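Local atomic coordinates of endoribonuclease L-PSP/chorismate mutase-like domain-containing protein (Shewanella oneidensis, PDB entry 2OTM), a protein that is of unknown function but belongs to the YjgF-like family and is a putative endoribonuclease of the L-PSP type. Residues P6-L15 against D118-E126. Sequence-based numbering, arbitrary orientation.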
loop_
_atom_site.group_PDB
_atom_site.type_symbol
_atom_site.label_atom_id
_atom_site.label_comp_id
_atom_site.label_asym_id
_atom_site.label_seq_id
_atom_site.Cartn_x
_atom_site.Cartn_y
_atom_site.Cartn_z
ATOM N N PRO B 6 -17.740 -6.795 19.967
ATOM C CA PRO B 6 -16.361 -6.308 20.087
ATOM C C PRO B 6 -16.220 -5.313 21.256
ATOM O O PRO B 6 -15.245 -5.333 22.006
ATOM C CB PRO B 6 -16.115 -5.636 18.723
ATOM C CG PRO B 6 -17.056 -6.367 17.807
ATOM C CD PRO B 6 -18.297 -6.529 18.637
ATOM N N GLU B 7 -17.237 -4.496 21.443
ATOM C CA GLU B 7 -17.259 -3.570 22.553
ATOM C C GLU B 7 -17.130 -4.302 23.894
ATOM O O GLU B 7 -16.375 -3.852 24.751
ATOM C CB GLU B 7 -18.514 -2.715 22.522
ATOM C CG GLU B 7 -18.571 -1.666 21.415
ATOM C CD GLU B 7 -19.118 -2.164 20.069
ATOM O OE1 GLU B 7 -19.291 -3.390 19.860
ATOM O OE2 GLU B 7 -19.351 -1.281 19.201
ATOM N N SER B 8 -17.832 -5.430 24.082
ATOM C CA SER B 8 -17.725 -6.160 25.363
ATOM C C SER B 8 -16.318 -6.718 25.564
ATOM O O SER B 8 -15.808 -6.780 26.702
ATOM C CB SER B 8 -18.788 -7.261 25.470
ATOM O OG SER B 8 -18.558 -8.288 24.531
ATOM N N ARG B 9 -15.672 -7.106 24.465
ATOM C CA ARG B 9 -14.321 -7.649 24.539
ATOM C C ARG B 9 -13.294 -6.573 24.888
ATOM O O ARG B 9 -12.308 -6.844 25.602
ATOM C CB ARG B 9 -13.958 -8.327 23.248
ATOM C CG ARG B 9 -14.773 -9.588 22.981
ATOM C CD ARG B 9 -14.359 -10.206 21.666
ATOM N NE ARG B 9 -15.342 -11.164 21.183
ATOM C CZ ARG B 9 -16.167 -11.010 20.141
ATOM N NH1 ARG B 9 -16.149 -9.925 19.375
ATOM N NH2 ARG B 9 -17.018 -11.995 19.847
ATOM N N LEU B 10 -13.510 -5.360 24.378
ATOM C CA LEU B 10 -12.692 -4.220 24.783
ATOM C C LEU B 10 -12.854 -3.987 26.293
ATOM O O LEU B 10 -11.879 -3.801 27.015
ATOM C CB LEU B 10 -13.083 -2.953 23.999
ATOM C CG LEU B 10 -12.690 -2.895 22.512
ATOM C CD1 LEU B 10 -13.498 -1.842 21.770
ATOM C CD2 LEU B 10 -11.154 -2.662 22.303
ATOM N N VAL B 11 -14.093 -4.010 26.766
ATOM C CA VAL B 11 -14.345 -3.835 28.200
ATOM C C VAL B 11 -13.624 -4.940 28.965
ATOM O O VAL B 11 -12.876 -4.667 29.905
ATOM C CB VAL B 11 -15.845 -3.827 28.530
ATOM C CG1 VAL B 11 -16.063 -3.897 30.057
ATOM C CG2 VAL B 11 -16.517 -2.592 27.919
ATOM N N ALA B 12 -13.809 -6.180 28.532
ATOM C CA ALA B 12 -13.175 -7.308 29.197
ATOM C C ALA B 12 -11.634 -7.205 29.218
ATOM O O ALA B 12 -10.988 -7.698 30.146
ATOM C CB ALA B 12 -13.633 -8.614 28.558
ATOM N N ALA B 13 -11.058 -6.558 28.211
ATOM C CA ALA B 13 -9.612 -6.391 28.124
ATOM C C ALA B 13 -9.139 -5.183 28.881
ATOM O O ALA B 13 -7.937 -4.910 28.882
ATOM C CB ALA B 13 -9.167 -6.260 26.662
ATOM N N GLY B 14 -10.062 -4.438 29.483
ATOM C CA GLY B 14 -9.728 -3.201 30.183
ATOM C C GLY B 14 -9.292 -2.078 29.261
ATOM O O GLY B 14 -8.514 -1.215 29.658
ATOM N N LEU B 15 -9.789 -2.082 28.026
ATOM C CA LEU B 15 -9.401 -1.089 27.030
ATOM C C LEU B 15 -10.534 -0.103 26.804
ATOM O O LEU B 15 -11.672 -0.489 26.533
ATOM C CB LEU B 15 -9.052 -1.761 25.711
ATOM C CG LEU B 15 -7.860 -2.699 25.767
ATOM C CD1 LEU B 15 -7.791 -3.533 24.491
ATOM C CD2 LEU B 15 -6.563 -1.905 26.000
ATOM N N ASP B 118 -2.721 -9.156 16.750
ATOM C CA ASP B 118 -3.254 -9.867 17.926
ATOM C C ASP B 118 -4.468 -9.131 18.481
ATOM O O ASP B 118 -5.400 -9.767 18.962
ATOM C CB ASP B 118 -2.198 -9.973 19.030
ATOM C CG ASP B 118 -1.059 -10.912 18.682
ATOM O OD1 ASP B 118 -1.161 -11.670 17.691
ATOM O OD2 ASP B 118 -0.066 -10.904 19.422
ATOM N N LEU B 119 -4.459 -7.811 18.473
ATOM C CA LEU B 119 -5.625 -7.069 19.007
ATOM C C LEU B 119 -6.863 -7.264 18.112
ATOM O O LEU B 119 -7.994 -7.410 18.593
ATOM C CB LEU B 119 -5.318 -5.596 19.161
ATOM C CG LEU B 119 -6.405 -4.761 19.854
ATOM C CD1 LEU B 119 -6.578 -5.097 21.335
ATOM C CD2 LEU B 119 -6.070 -3.286 19.645
ATOM N N LEU B 120 -6.647 -7.304 16.804
ATOM C CA LEU B 120 -7.770 -7.522 15.877
ATOM C C LEU B 120 -8.448 -8.877 16.185
ATOM O O LEU B 120 -9.687 -8.978 16.246
ATOM C CB LEU B 120 -7.300 -7.478 14.439
ATOM C CG LEU B 120 -6.834 -6.100 13.922
ATOM C CD1 LEU B 120 -6.355 -6.148 12.462
ATOM C CD2 LEU B 120 -7.992 -5.076 14.089
ATOM N N LEU B 121 -7.637 -9.894 16.419
ATOM C CA LEU B 121 -8.159 -11.225 16.755
ATOM C C LEU B 121 -8.823 -11.237 18.135
ATOM O O LEU B 121 -9.885 -11.829 18.301
ATOM C CB LEU B 121 -7.042 -12.257 16.668
ATOM C CG LEU B 121 -6.523 -12.535 15.247
ATOM C CD1 LEU B 121 -5.237 -13.336 15.288
ATOM C CD2 LEU B 121 -7.578 -13.223 14.417
ATOM N N GLU B 122 -8.219 -10.563 19.102
ATOM C CA GLU B 122 -8.763 -10.490 20.460
ATOM C C GLU B 122 -10.134 -9.818 20.480
ATOM O O GLU B 122 -11.084 -10.291 21.108
ATOM C CB GLU B 122 -7.798 -9.705 21.323
ATOM C CG GLU B 122 -8.203 -9.500 22.775
ATOM C CD GLU B 122 -7.151 -8.699 23.551
ATOM O OE1 GLU B 122 -6.010 -8.509 23.037
ATOM O OE2 GLU B 122 -7.477 -8.266 24.672
ATOM N N ILE B 123 -10.271 -8.732 19.736
ATOM C CA ILE B 123 -11.453 -7.919 19.823
ATOM C C ILE B 123 -12.545 -8.388 18.863
ATOM O O ILE B 123 -13.737 -8.347 19.221
ATOM C CB ILE B 123 -11.117 -6.418 19.604
ATOM C CG1 ILE B 123 -10.137 -5.923 20.680
ATOM C CG2 ILE B 123 -12.373 -5.517 19.581
ATOM C CD1 ILE B 123 -10.572 -6.175 22.130
ATOM N N PHE B 124 -12.164 -8.816 17.657
ATOM C CA PHE B 124 -13.162 -9.210 16.644
ATOM C C PHE B 124 -13.339 -10.696 16.475
ATOM O O PHE B 124 -14.230 -11.135 15.739
ATOM C CB PHE B 124 -12.869 -8.568 15.296
ATOM C CG PHE B 124 -13.055 -7.084 15.308
ATOM C CD1 PHE B 124 -12.005 -6.248 15.691
ATOM C CD2 PHE B 124 -14.300 -6.520 15.018
ATOM C CE1 PHE B 124 -12.180 -4.865 15.742
ATOM C CE2 PHE B 124 -14.481 -5.146 15.050
ATOM C CZ PHE B 124 -13.419 -4.313 15.417
ATOM N N GLY B 125 -12.510 -11.479 17.146
ATOM C CA GLY B 125 -12.562 -12.927 16.996
ATOM C C GLY B 125 -12.360 -13.374 15.569
ATOM O O GLY B 125 -11.455 -12.903 14.867
ATOM N N GLU B 126 -13.206 -14.294 15.112
ATOM C CA GLU B 126 -13.062 -14.805 13.762
ATOM C C GLU B 126 -13.237 -13.707 12.740
ATOM O O GLU B 126 -12.631 -13.777 11.676
ATOM C CB GLU B 126 -14.050 -15.966 13.497
ATOM C CG GLU B 126 -13.660 -17.252 14.191
ATOM C CD GLU B 126 -12.326 -17.808 13.703
ATOM O OE1 GLU B 126 -12.243 -18.166 12.511
ATOM O OE2 GLU B 126 -11.368 -17.895 14.506
#
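Ile123 sits where Pro6, Leu10 and Arg9 of helix 6-12 converge on helix 109-124. Its first torsion sets CG1 beside the backbone N and CG2 anti to it, and the second (chi2 -54°) then turns Ile123 CD1 against Leu10 CD2 at 3.6 Å, the two side chains crossing at about a right angle. The other branch, Ile123 CG2, reaches Pro6 CB at 3.8 Å. A beta-branched residue suits this place because its two arms spread over neighbouring partners, CG2 reaching Pro6 as well as Leu10. Pro6, in the first turn, lays its compact ring against both Ile123 and Phe124: its CB lies over one face of the phenyl ring, and Pro6 CG approaches Phe124 CD2 at 3.9 Å. Farther along, Leu15 and Leu119 slide past each other in opposite directions, touching through their CD1 atoms at 3.7 Å.

The segment axes cross at 113° and come within 8.6 Å. In this YjgF/chorismate mutase-like fold, the short N-terminal helix packs on the last turn of helix 109-124 through Glu122, Ile123 and Phe124, and Leu10 also touches Leu74 of the neighbouring helix 62-84. Helix 6-12 finishes in a Schellman motif at Gly14, whose positive phi suits glycine, and the chain turns so that Leu15 points back toward the contact.

Polar contacts gather at the C-terminal turn of helix 109-124. Arg9, long enough to run past Ile123, donates an N-H from NH1 to Ile123 O at 2.9 Å, a somewhat bent bond (148°) with the oxygen near the guanidinium edge, tilted from its plane. The same oxygen receives a CA-H contact from Pro6 CA at 3.4 Å. Extended Glu122 brings OE2 alongside Ala13 CB, whose small methyl admits the carboxylate, while its OE1 forms a salt bridge with Arg70.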